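PDB 3GUY: short-chain dehydrogenase/reductase SDR from Vibrio parahaemolyticus, which probably catalyses NAD(P)(H)-dependent oxidation or reduction of small-molecule substrates. Local coordinates for residues 18-23 with 198-203; 28-33 with 40-45; 70-75 with 116-121; 94-99 with 140-145; 109-114 with 152-157. The protein carries 2 engineered substitutions. One frame throughout, in Å; residues are numbered along the deposited sequence.

Interaction 1: residues 18-23 with 198-203; sequences AKLYDA and DAALMI
Leu-20 bridges the gap from helix 12-23 to helix 196-207, and its meeting with Ala-200 and Leu-201 is the whole of this contact. Start at CB, which already points at the other helix; CB and CG serve as the stem and the touching is left to the two methyls. CG stands anti to the carbonyl carbon (chi1 -61°), and CD1 continues the extended line from CA, so that this methyl goes furthest across. Leu-20 CD1 comes to rest on the backbone of the partner helix, 3.4 Å from Ala-200 O and 3.7 Å from Leu-201 CA, with Ala-200 CB beside it at 4.1 Å. The other branch turns to the leucine: Leu-20 CD2 lies 3.8 Å from Leu-201 CD2, the two side chains crossing at about a right angle. Ala-200 is also packed against Leu-13 and Glu-16, one turn and more back along helix 12-23, while Leu-201 reaches Ile-210 of the second subunit. The small Ala-200 lets a methyl come right down to the main chain, onto a carbonyl oxygen as well as carbon; the side chains meet through apolar groups alone, so the pairing rests on close fit and buried apolar surface.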
# COMPACT_ATOMS: atom_id res chain seq x y z
N ALA D 18 28.70 11.06 3.28
CA ALA D 18 29.91 11.12 4.10
C ALA D 18 30.50 12.55 4.07
O ALA D 18 30.83 13.11 5.12
CB ALA D 18 30.94 10.05 3.66
N LYS D 19 30.59 13.13 2.88
CA LYS D 19 31.20 14.45 2.70
C LYS D 19 30.44 15.55 3.45
O LYS D 19 31.08 16.41 4.08
CB LYS D 19 31.33 14.78 1.22
CG LYS D 19 32.27 13.87 0.53
CD LYS D 19 32.23 14.04 -0.96
CE LYS D 19 33.23 13.13 -1.63
NZ LYS D 19 33.24 13.41 -3.10
N LEU D 20 29.10 15.51 3.42
CA LEU D 20 28.30 16.55 4.11
C LEU D 20 28.39 16.42 5.63
O LEU D 20 28.40 17.44 6.36
CB LEU D 20 26.82 16.52 3.67
CG LEU D 20 26.41 16.78 2.20
CD1 LEU D 20 24.90 16.54 2.10
CD2 LEU D 20 26.77 18.16 1.64
N TYR D 21 28.43 15.19 6.13
CA TYR D 21 28.56 14.99 7.58
C TYR D 21 29.98 15.41 8.03
O TYR D 21 30.13 16.08 9.04
CB TYR D 21 28.35 13.52 7.98
CG TYR D 21 26.94 13.03 8.05
CD1 TYR D 21 26.02 13.59 8.96
CD2 TYR D 21 26.50 11.98 7.25
CE1 TYR D 21 24.72 13.13 9.05
CE2 TYR D 21 25.20 11.51 7.33
CZ TYR D 21 24.32 12.08 8.24
OH TYR D 21 23.03 11.61 8.32
N ASP D 22 31.00 14.98 7.29
CA ASP D 22 32.38 15.38 7.56
C ASP D 22 32.55 16.91 7.57
O ASP D 22 33.05 17.46 8.55
CB ASP D 22 33.31 14.78 6.52
CG ASP D 22 34.76 15.13 6.76
OD1 ASP D 22 35.33 14.54 7.69
OD2 ASP D 22 35.33 15.96 6.02
N ALA D 23 32.16 17.57 6.48
CA ALA D 23 32.08 19.04 6.41
C ALA D 23 31.39 19.73 7.62
O ALA D 23 31.68 20.89 7.89
CB ALA D 23 31.38 19.46 5.15
N ASP D 198 23.06 16.08 -4.99
CA ASP D 198 21.82 16.83 -4.68
C ASP D 198 20.88 16.00 -3.81
O ASP D 198 20.31 16.52 -2.84
CB ASP D 198 21.12 17.34 -5.93
CG ASP D 198 21.97 18.37 -6.70
OD1 ASP D 198 22.83 19.01 -6.07
OD2 ASP D 198 21.75 18.51 -7.93
N ALA D 199 20.74 14.71 -4.13
CA ALA D 199 19.96 13.78 -3.25
C ALA D 199 20.47 13.82 -1.83
O ALA D 199 19.69 13.92 -0.86
CB ALA D 199 20.01 12.33 -3.78
N ALA D 200 21.80 13.76 -1.70
CA ALA D 200 22.42 13.71 -0.38
C ALA D 200 22.14 15.02 0.36
O ALA D 200 21.90 15.00 1.55
CB ALA D 200 23.92 13.43 -0.46
N LEU D 201 22.16 16.15 -0.37
CA LEU D 201 21.88 17.48 0.25
C LEU D 201 20.46 17.52 0.84
O LEU D 201 20.27 17.90 1.97
CB LEU D 201 22.07 18.63 -0.76
CG LEU D 201 23.43 19.38 -0.72
CD1 LEU D 201 23.59 20.42 -1.90
CD2 LEU D 201 23.62 20.07 0.64
N MET D 202 19.49 17.07 0.07
CA MET D 202 18.08 17.00 0.53
C MET D 202 17.84 16.03 1.68
O MET D 202 17.06 16.35 2.62
CB MET D 202 17.16 16.66 -0.66
CG MET D 202 17.04 17.84 -1.62
SD MET D 202 15.90 17.71 -3.00
CE MET D 202 16.89 16.80 -4.11
N ILE D 203 18.47 14.86 1.62
CA ILE D 203 18.31 13.83 2.65
C ILE D 203 18.93 14.34 3.93
O ILE D 203 18.30 14.32 4.99
CB ILE D 203 18.92 12.45 2.25
CG1 ILE D 203 18.11 11.82 1.10
CG2 ILE D 203 18.95 11.49 3.46
CD1 ILE D 203 18.78 10.72 0.26

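Interaction 2: residues 28-33 with 40-45; sequences TYLTGR and TVTNCL
Leu-30 rises from strand 28-32 and overlaps Val-41 near the end of helix 35-42, its CD1 lying 3.5 Å from Val-41 CG1. The two side chains cross at about a right angle. Val-41 CG1 sits anti to its own backbone N (chi1 168°), which swings that methyl, and not CG2, down to the strand. The same CD1 of Leu-30 has two further neighbours. One is Leu-45, which comes back from the loop after the helix and meets it tip to tip, CD1 of Leu-30 to CD1 of Leu-45 at 4.0 Å. The other is Thr-42, whose OG1 is also 4.0 Å from Leu-30 CD1 but is tied by a hydrogen bond to Leu-38 O, a turn earlier in the helix. One strand methyl is thus enclosed by three residues of the helix end and its exit. Towards the start of the strand, Thr-28 crosses Leu-45, with Thr-28 OG1 3.8 Å from Leu-45 CD1; that hydroxyl is satisfied by Asn-48 ND2. Ala-18, from helix 12-23, touches Leu-30 as well, so the leucine lies under two helices. This is the packing of a strand beneath its own connecting helix, the first half of the beta-alpha-beta unit formed by strand 28-32, helix 35-42 and strand 51-53 in the Rossmann fold.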
# COMPACT_ATOMS: atom_id res chain seq x y z
N THR D 28 32.96 10.21 10.94
CA THR D 28 32.40 9.14 10.11
C THR D 28 33.30 7.86 10.07
O THR D 28 34.54 7.94 10.13
CB THR D 28 32.21 9.61 8.69
OG1 THR D 28 33.49 9.95 8.12
CG2 THR D 28 31.28 10.81 8.67
N TYR D 29 32.65 6.69 10.02
CA TYR D 29 33.27 5.40 9.72
C TYR D 29 32.62 4.80 8.47
O TYR D 29 31.41 4.58 8.44
CB TYR D 29 33.10 4.45 10.89
CG TYR D 29 34.02 3.24 10.82
CD1 TYR D 29 35.32 3.28 11.37
CD2 TYR D 29 33.61 2.08 10.18
CE1 TYR D 29 36.16 2.18 11.30
CE2 TYR D 29 34.44 0.97 10.11
CZ TYR D 29 35.72 1.02 10.67
OH TYR D 29 36.52 -0.10 10.58
N LEU D 30 33.40 4.61 7.41
CA LEU D 30 32.88 4.24 6.12
C LEU D 30 33.13 2.77 5.75
O LEU D 30 34.24 2.22 5.96
CB LEU D 30 33.47 5.13 5.03
CG LEU D 30 33.35 6.65 5.22
CD1 LEU D 30 33.48 7.30 3.86
CD2 LEU D 30 32.09 7.14 5.89
N THR D 31 32.10 2.12 5.21
CA THR D 31 32.26 0.75 4.74
C THR D 31 31.75 0.64 3.30
O THR D 31 30.90 1.42 2.84
CB THR D 31 31.64 -0.30 5.71
OG1 THR D 31 32.17 -1.60 5.39
CG2 THR D 31 30.11 -0.35 5.60
N GLY D 32 32.34 -0.30 2.58
CA GLY D 32 32.01 -0.57 1.17
C GLY D 32 32.73 -1.85 0.81
O GLY D 32 33.37 -2.47 1.67
N ARG D 33 32.66 -2.25 -0.46
CA ARG D 33 33.29 -3.52 -0.85
C ARG D 33 34.76 -3.32 -1.20
O ARG D 33 35.56 -4.22 -0.95
CB ARG D 33 32.48 -4.27 -1.92
CG ARG D 33 31.26 -5.05 -1.29
CD ARG D 33 30.77 -6.28 -2.10
NE ARG D 33 30.87 -6.12 -3.57
CZ ARG D 33 30.04 -5.39 -4.32
NH1 ARG D 33 29.03 -4.72 -3.78
NH2 ARG D 33 30.22 -5.32 -5.64
N THR D 40 39.99 6.56 -1.32
CA THR D 40 39.89 7.80 -2.08
C THR D 40 38.78 8.70 -1.54
O THR D 40 38.94 9.92 -1.55
CB THR D 40 39.58 7.60 -3.59
OG1 THR D 40 40.43 6.58 -4.15
CG2 THR D 40 39.79 8.93 -4.33
N VAL D 41 37.68 8.11 -1.08
CA VAL D 41 36.60 8.88 -0.45
C VAL D 41 37.12 9.46 0.85
O VAL D 41 36.93 10.63 1.09
CB VAL D 41 35.34 8.02 -0.17
CG1 VAL D 41 34.33 8.77 0.75
CG2 VAL D 41 34.70 7.63 -1.47
N THR D 42 37.77 8.64 1.66
CA THR D 42 38.20 9.02 3.01
C THR D 42 39.35 10.07 3.03
O THR D 42 39.57 10.75 4.04
CB THR D 42 38.63 7.76 3.82
OG1 THR D 42 37.50 6.89 4.03
CG2 THR D 42 39.20 8.12 5.16
N ASN D 43 40.07 10.18 1.92
CA ASN D 43 41.15 11.13 1.75
C ASN D 43 40.64 12.51 1.32
O ASN D 43 41.44 13.44 1.25
CB ASN D 43 42.21 10.59 0.76
CG ASN D 43 43.08 9.48 1.37
OD1 ASN D 43 43.13 9.32 2.60
ND2 ASN D 43 43.75 8.70 0.52
N CYS D 44 39.33 12.62 1.03
CA CYS D 44 38.64 13.92 0.95
C CYS D 44 38.14 14.42 2.30
O CYS D 44 37.74 15.58 2.41
CB CYS D 44 37.41 13.87 0.05
SG CYS D 44 37.66 13.13 -1.53
N LEU D 45 38.12 13.56 3.31
CA LEU D 45 37.53 13.90 4.58
C LEU D 45 38.63 14.34 5.52
O LEU D 45 39.81 14.03 5.29
CB LEU D 45 36.79 12.69 5.15
CG LEU D 45 35.86 12.00 4.15
CD1 LEU D 45 35.14 10.83 4.82
CD2 LEU D 45 34.88 12.99 3.50

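Interaction 3: residues 70-75 with 116-121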
# COMPACT_ATOMS: atom_id res chain seq x y z
N ASP D 70 35.06 1.87 17.93
CA ASP D 70 35.52 2.41 19.23
C ASP D 70 34.43 3.02 20.11
O ASP D 70 34.65 3.22 21.30
CB ASP D 70 36.64 3.42 19.01
CG ASP D 70 37.99 2.76 18.85
OD1 ASP D 70 38.10 1.57 19.22
OD2 ASP D 70 38.93 3.41 18.36
N SER D 71 33.27 3.30 19.55
CA SER D 71 32.18 3.88 20.32
C SER D 71 30.85 3.48 19.69
O SER D 71 30.82 2.85 18.63
CB SER D 71 32.32 5.40 20.38
OG SER D 71 32.58 5.94 19.10
N ILE D 72 29.76 3.86 20.36
CA ILE D 72 28.42 3.56 19.92
C ILE D 72 28.09 4.60 18.85
O ILE D 72 28.21 5.79 19.08
CB ILE D 72 27.43 3.71 21.07
CG1 ILE D 72 27.76 2.74 22.21
CG2 ILE D 72 25.99 3.48 20.62
CD1 ILE D 72 27.06 3.12 23.50
N PRO D 73 27.67 4.15 17.66
CA PRO D 73 27.31 5.17 16.68
C PRO D 73 26.06 5.94 17.11
O PRO D 73 25.21 5.41 17.82
CB PRO D 73 27.05 4.37 15.41
CG PRO D 73 26.86 2.98 15.82
CD PRO D 73 27.58 2.78 17.12
N SER D 74 25.99 7.19 16.70
CA SER D 74 24.80 7.98 16.94
C SER D 74 23.86 7.89 15.72
O SER D 74 22.64 8.01 15.86
CB SER D 74 25.19 9.43 17.18
OG SER D 74 25.88 9.94 16.05
N THR D 75 24.44 7.71 14.54
CA THR D 75 23.67 7.44 13.32
C THR D 75 24.36 6.31 12.56
O THR D 75 25.60 6.19 12.58
CB THR D 75 23.56 8.71 12.43
OG1 THR D 75 23.06 9.79 13.23
CG2 THR D 75 22.61 8.51 11.25
N LYS D 116 20.48 -5.99 17.75
CA LYS D 116 21.18 -6.83 18.73
C LYS D 116 22.00 -5.95 19.68
O LYS D 116 21.84 -6.06 20.88
CB LYS D 116 22.12 -7.82 18.00
CG LYS D 116 22.55 -9.00 18.85
CD LYS D 116 23.25 -10.10 18.02
CE LYS D 116 23.42 -11.40 18.81
NZ LYS D 116 22.17 -12.24 18.69
N ARG D 117 22.79 -5.04 19.14
CA ARG D 117 23.79 -4.30 19.92
C ARG D 117 23.25 -3.00 20.51
O ARG D 117 23.63 -2.62 21.64
CB ARG D 117 25.02 -3.99 19.07
CG ARG D 117 25.88 -5.18 18.72
CD ARG D 117 26.96 -4.73 17.74
NE ARG D 117 27.83 -5.84 17.35
CZ ARG D 117 28.99 -6.17 17.92
NH1 ARG D 117 29.48 -5.46 18.93
NH2 ARG D 117 29.67 -7.21 17.46
N TYR D 118 22.37 -2.32 19.79
CA TYR D 118 22.06 -0.91 20.10
C TYR D 118 20.60 -0.58 20.22
O TYR D 118 20.24 0.59 20.15
CB TYR D 118 22.66 0.01 19.03
CG TYR D 118 24.08 -0.28 18.68
CD1 TYR D 118 25.07 -0.46 19.67
CD2 TYR D 118 24.47 -0.34 17.34
CE1 TYR D 118 26.39 -0.71 19.32
CE2 TYR D 118 25.76 -0.61 16.98
CZ TYR D 118 26.72 -0.79 17.97
OH TYR D 118 28.00 -1.04 17.55
N LYS D 119 19.74 -1.56 20.41
CA LYS D 119 18.30 -1.25 20.46
C LYS D 119 17.92 -0.33 21.61
O LYS D 119 16.96 0.42 21.50
CB LYS D 119 17.43 -2.52 20.45
CG LYS D 119 17.68 -3.48 21.56
CD LYS D 119 16.67 -4.61 21.60
CE LYS D 119 17.03 -5.70 22.62
NZ LYS D 119 18.29 -6.42 22.29
N ASP D 120 18.64 -0.42 22.73
CA ASP D 120 18.33 0.39 23.92
C ASP D 120 19.17 1.70 23.95
O ASP D 120 19.15 2.43 24.94
CB ASP D 120 18.56 -0.43 25.20
CG ASP D 120 17.47 -1.49 25.44
OD1 ASP D 120 16.37 -1.41 24.83
OD2 ASP D 120 17.69 -2.40 26.28
N GLN D 121 19.89 1.98 22.85
CA GLN D 121 20.67 3.21 22.66
C GLN D 121 19.94 4.15 21.69
O GLN D 121 19.27 3.69 20.78
CB GLN D 121 22.04 2.89 22.04
CG GLN D 121 22.94 1.95 22.86
CD GLN D 121 23.48 2.60 24.12
OE1 GLN D 121 23.60 3.83 24.23
NE2 GLN D 121 23.82 1.77 25.10
O HOH W 1 29.93 0.29 18.89
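The ring of Tyr-118 takes Pro-73 on one face and is backed on the other by its own neighbour, Arg-117. In chain order Arg-117 comes first, its CB 3.5 Å above the middle of the ring plane. At Tyr-118 itself, Pro-73 CD stands 4.1 Å from the ring centroid and 28° off the normal, a CH-pi contact in which the aromatic is held between two aliphatic groups. Ile-72 adds a looser touch, its CG2 4.2 Å from Tyr-118 CD1. The phenol oxygen is linked to the loop by a water, which lies 2.7 Å from Tyr-118 OH and donates to Ser-71 O. From Tyr-118 the chain makes a type I beta turn, closed by the bond from Gln-121 N to Tyr-118 O. That brings Gln-121 round to face the loop, and a bend at chi2 (-70°) sets its amide against the isoleucine, with Gln-121 OE1 3.6 Å from Ile-72 CD1. Beyond the two segments, Tyr-118 also packs on Phe-66 of helix 59-67 and on Met-166, and Pro-73 on Val-5; the contact therefore lies between the end of helix 93-118 and the loop that leads from helix 59-67 into strand 75-78, beside strand 4-7.

Interaction 4: residues 94-99 with 140-145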
# COMPACT_ATOMS: atom_id res chain seq x y z
N GLU D 94 21.84 -16.22 -11.63
CA GLU D 94 23.05 -15.95 -10.80
C GLU D 94 23.07 -14.46 -10.43
O GLU D 94 23.36 -14.09 -9.30
CB GLU D 94 24.34 -16.24 -11.58
CG GLU D 94 25.04 -17.54 -11.29
CD GLU D 94 26.56 -17.43 -11.69
OE1 GLU D 94 27.44 -17.70 -10.84
OE2 GLU D 94 26.86 -17.04 -12.84
N GLN D 95 22.77 -13.61 -11.40
CA GLN D 95 22.62 -12.18 -11.18
C GLN D 95 21.44 -11.81 -10.24
O GLN D 95 21.53 -10.84 -9.50
CB GLN D 95 22.47 -11.48 -12.51
CG GLN D 95 23.80 -11.39 -13.27
CD GLN D 95 24.24 -9.99 -13.40
OE1 GLN D 95 24.49 -9.27 -12.39
NE2 GLN D 95 24.28 -9.53 -14.65
N ILE D 96 20.35 -12.57 -10.31
CA ILE D 96 19.25 -12.42 -9.36
C ILE D 96 19.72 -12.76 -7.94
O ILE D 96 19.39 -12.07 -6.99
CB ILE D 96 18.00 -13.28 -9.72
CG1 ILE D 96 17.41 -12.87 -11.10
CG2 ILE D 96 17.00 -13.25 -8.54
CD1 ILE D 96 16.31 -13.83 -11.68
N GLN D 97 20.48 -13.83 -7.79
CA GLN D 97 21.05 -14.18 -6.50
C GLN D 97 21.95 -13.08 -5.93
O GLN D 97 21.86 -12.80 -4.76
CB GLN D 97 21.82 -15.53 -6.54
CG GLN D 97 22.38 -15.97 -5.15
CD GLN D 97 21.35 -15.95 -4.01
OE1 GLN D 97 20.20 -16.32 -4.21
NE2 GLN D 97 21.78 -15.52 -2.80
N THR D 98 22.79 -12.47 -6.76
CA THR D 98 23.62 -11.32 -6.36
C THR D 98 22.79 -10.13 -5.89
O THR D 98 23.15 -9.43 -4.91
CB THR D 98 24.49 -10.85 -7.53
OG1 THR D 98 25.31 -11.93 -7.94
CG2 THR D 98 25.34 -9.64 -7.14
N LEU D 99 21.68 -9.90 -6.59
CA LEU D 99 20.76 -8.83 -6.20
C LEU D 99 20.21 -9.05 -4.78
O LEU D 99 20.11 -8.10 -3.99
CB LEU D 99 19.61 -8.74 -7.20
CG LEU D 99 18.77 -7.48 -7.28
CD1 LEU D 99 19.65 -6.26 -7.57
CD2 LEU D 99 17.67 -7.73 -8.37
N GLU D 140 11.55 -4.69 -13.63
CA GLU D 140 12.29 -4.51 -12.40
C GLU D 140 11.77 -5.47 -11.34
O GLU D 140 11.82 -5.17 -10.13
CB GLU D 140 12.18 -3.05 -11.92
CG GLU D 140 12.52 -2.01 -12.92
CD GLU D 140 12.55 -0.61 -12.32
OE1 GLU D 140 12.85 -0.41 -11.09
OE2 GLU D 140 12.32 0.31 -13.11
N SER D 141 11.27 -6.62 -11.77
CA SER D 141 10.48 -7.42 -10.87
C SER D 141 11.30 -7.88 -9.64
O SER D 141 10.78 -7.89 -8.55
CB SER D 141 9.85 -8.59 -11.59
OG SER D 141 10.80 -9.54 -12.03
N THR D 142 12.53 -8.34 -9.86
CA THR D 142 13.39 -8.81 -8.75
C THR D 142 14.00 -7.67 -7.94
O THR D 142 14.31 -7.83 -6.74
CB THR D 142 14.52 -9.69 -9.28
OG1 THR D 142 15.20 -8.97 -10.35
CG2 THR D 142 13.95 -11.04 -9.80
N TYR D 143 14.20 -6.53 -8.59
CA TYR D 143 14.61 -5.29 -7.91
C TYR D 143 13.52 -4.82 -6.97
O TYR D 143 13.79 -4.61 -5.80
CB TYR D 143 14.93 -4.17 -8.87
CG TYR D 143 15.54 -2.96 -8.20
CD1 TYR D 143 16.80 -3.03 -7.57
CD2 TYR D 143 14.88 -1.75 -8.19
CE1 TYR D 143 17.36 -1.93 -6.95
CE2 TYR D 143 15.45 -0.63 -7.62
CZ TYR D 143 16.69 -0.73 -6.98
OH TYR D 143 17.26 0.36 -6.38
N CYS D 144 12.29 -4.75 -7.48
CA CYS D 144 11.17 -4.45 -6.63
C CYS D 144 11.09 -5.49 -5.53
O CYS D 144 10.87 -5.17 -4.35
CB CYS D 144 9.84 -4.40 -7.41
SG CYS D 144 9.66 -2.99 -8.51
N ALA D 145 11.26 -6.76 -5.90
CA ALA D 145 11.14 -7.81 -4.89
C ALA D 145 12.03 -7.54 -3.68
O ALA D 145 11.53 -7.54 -2.53
CB ALA D 145 11.44 -9.17 -5.49
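Two torsions bring Leu-99 and Thr-142 together. Leu-99 carries CG anti to its backbone N (chi1 -161°), which sends the branched end across to the neighbouring helix; Thr-142 has OG1 set between its N and carbonyl carbon (chi1 52°), leaving CG2 to turn the other way. As a result each branch of the threonine has its own partner. Leu-99 CD2 lies 3.4 Å from Thr-142 OG1 and also reaches the backbone, 3.7 Å from Tyr-143 N. The methyl of Thr-142 crosses the isoleucine at about a right angle: Thr-142 CG2 is 4.0 Å from Ile-96 CG2, with CG1 and CD1 of Ile-96 hardly further. The other leucine methyl, Leu-99 CD1, comes to the edge of the Tyr-143 ring, near the ring plane, 4.3 Å from Tyr-143 CD1. The two helical segments run nearly side by side, their axes 10.3 Å apart and inclined by 23°. Around them, Phe-85 meets the Tyr-143 ring edge-to-face, and Ile-108 of the third subunit packs on Ile-96. Tyr-143 fits the tyrosine of the Tyr-X-X-X-Lys pattern of this family, so Leu-99 probably borders the active-site region. The threonine hydroxyl is buried under a leucine methyl, yet it is not left without a polar partner: Gln-91 OE1 is hydrogen-bonded to it. The helices thus meet here through van der Waals contact, which includes a leucine methyl set against a hydroxyl and a backbone N.

Interaction 5: residues 109-114 with 152-157; sequences NVLREL and GLIESV
Leu-111 is the bump here, and the hollow it enters is formed by Leu-153, Ile-154 and Val-157 on the next helix. One methyl does the work: CD2 of Leu-111 lies 3.6 Å from Val-157 CG2, 4.0 Å from Leu-153 CD2 and 4.2 Å from Ile-154 CG2. Against Val-157 the approach is tip to tip, and both valine methyls and CB close round the leucine end, while Leu-153 and Ile-154, one turn back, form the far wall. CG of Leu-111 is anti to the backbone N (chi1 -173°), which projects the side chain straight out over the 11.5 Å between the helix axes. The segments run almost parallel, 13° apart, as fits two helices on the same face of the parallel Rossmann sheet, and Val-125 and Ile-168 on its strands touch Leu-111 from below. In classical members of the family, this pair of helices packs against its counterpart in another subunit, and here too the third subunit lies against it. On the side of helix 141-160 away from Leu-111, Ser-156 OG bonds back to Gly-152 O (2.8 Å), meeting that oxygen from the opposite face to Ser-156 N, and it is also hydrogen-bonded to Lys-137 N of the third subunit.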
# COMPACT_ATOMS: atom_id res chain seq x y z
N ASN D 109 21.33 -8.33 7.64
CA ASN D 109 22.55 -8.49 8.48
C ASN D 109 22.90 -7.20 9.20
O ASN D 109 23.11 -7.22 10.40
CB ASN D 109 23.73 -8.91 7.64
CG ASN D 109 23.65 -10.34 7.22
OD1 ASN D 109 23.06 -11.17 7.89
ND2 ASN D 109 24.24 -10.63 6.08
N VAL D 110 22.90 -6.08 8.50
CA VAL D 110 23.13 -4.78 9.17
C VAL D 110 22.08 -4.41 10.17
O VAL D 110 22.42 -4.12 11.32
CB VAL D 110 23.30 -3.64 8.22
CG1 VAL D 110 23.26 -2.29 9.00
CG2 VAL D 110 24.59 -3.78 7.48
N LEU D 111 20.80 -4.42 9.80
CA LEU D 111 19.75 -4.11 10.77
C LEU D 111 19.68 -5.08 11.97
O LEU D 111 19.39 -4.66 13.12
CB LEU D 111 18.35 -4.03 10.10
CG LEU D 111 17.22 -3.55 11.01
CD1 LEU D 111 17.60 -2.12 11.57
CD2 LEU D 111 15.83 -3.55 10.27
N ARG D 112 19.88 -6.36 11.73
CA ARG D 112 19.85 -7.30 12.83
C ARG D 112 21.00 -7.02 13.83
O ARG D 112 20.81 -7.11 15.04
CB ARG D 112 19.97 -8.73 12.31
CG ARG D 112 20.13 -9.77 13.37
CD ARG D 112 20.14 -11.16 12.77
NE ARG D 112 20.43 -12.13 13.82
CZ ARG D 112 21.65 -12.45 14.24
NH1 ARG D 112 22.74 -11.96 13.65
NH2 ARG D 112 21.77 -13.33 15.23
N GLU D 113 22.18 -6.73 13.30
CA GLU D 113 23.33 -6.46 14.15
C GLU D 113 23.13 -5.16 14.93
O GLU D 113 23.44 -5.09 16.16
CB GLU D 113 24.58 -6.41 13.31
CG GLU D 113 25.86 -6.46 14.15
CD GLU D 113 26.09 -7.82 14.82
OE1 GLU D 113 25.57 -8.85 14.31
OE2 GLU D 113 26.81 -7.85 15.84
N LEU D 114 22.55 -4.14 14.27
CA LEU D 114 22.15 -2.91 14.96
C LEU D 114 21.16 -3.13 16.10
O LEU D 114 21.34 -2.55 17.19
CB LEU D 114 21.66 -1.84 13.97
CG LEU D 114 22.73 -1.39 12.99
CD1 LEU D 114 22.08 -0.42 11.96
CD2 LEU D 114 23.95 -0.73 13.72
N GLY D 152 9.30 -4.33 4.15
CA GLY D 152 8.57 -5.19 5.05
C GLY D 152 9.39 -5.48 6.29
O GLY D 152 8.84 -5.50 7.39
N LEU D 153 10.68 -5.69 6.11
CA LEU D 153 11.62 -5.86 7.22
C LEU D 153 11.59 -4.65 8.13
O LEU D 153 11.26 -4.77 9.33
CB LEU D 153 13.02 -6.08 6.70
CG LEU D 153 14.14 -6.29 7.70
CD1 LEU D 153 14.13 -7.78 8.19
CD2 LEU D 153 15.44 -5.92 7.05
N ILE D 154 11.86 -3.47 7.58
CA ILE D 154 11.95 -2.27 8.48
C ILE D 154 10.61 -1.92 9.13
O ILE D 154 10.59 -1.49 10.26
CB ILE D 154 12.65 -1.08 7.81
CG1 ILE D 154 11.80 -0.38 6.74
CG2 ILE D 154 13.94 -1.52 7.13
CD1 ILE D 154 11.14 0.90 7.20
N GLU D 155 9.47 -2.18 8.47
CA GLU D 155 8.20 -1.80 9.05
C GLU D 155 7.79 -2.75 10.19
O GLU D 155 7.17 -2.34 11.18
CB GLU D 155 7.12 -1.69 7.98
CG GLU D 155 7.37 -0.59 6.96
CD GLU D 155 7.02 0.84 7.42
OE1 GLU D 155 6.91 1.10 8.64
OE2 GLU D 155 6.89 1.74 6.53
N SER D 156 8.27 -3.96 10.09
CA SER D 156 8.15 -4.92 11.14
C SER D 156 9.05 -4.62 12.34
O SER D 156 8.57 -4.70 13.49
CB SER D 156 8.45 -6.31 10.58
OG SER D 156 7.51 -6.64 9.54
N VAL D 157 10.31 -4.34 12.05
CA VAL D 157 11.33 -4.06 13.11
C VAL D 157 10.88 -2.73 13.81
O VAL D 157 10.90 -2.64 15.07
CB VAL D 157 12.78 -4.07 12.57
CG1 VAL D 157 13.82 -3.71 13.67
CG2 VAL D 157 13.16 -5.42 11.91

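In the fold
Interaction 1 closes a long loop of chain, from helix 12-23 to helix 196-207, and the other four are nested within it. Interaction 2 comes first and touches interaction 1, Asp-22 lying against Leu-45, so helix 12-23 and the unit begun by strand 28-32 are packed as one region. Interactions 3, 4 and 5 all use helix 93-118: interaction 4 near its start, interaction 5 further along, interaction 3 at its end, with the centres of 3 and 4 about 31 Å apart. Interactions 4 and 5, about 19 Å apart between centres, join the same two helices. Interactions 1 and 4 lie on opposite sides of the chain's centre. The third subunit touches 3, 4 and 5, tying this helix layer to the tetramer.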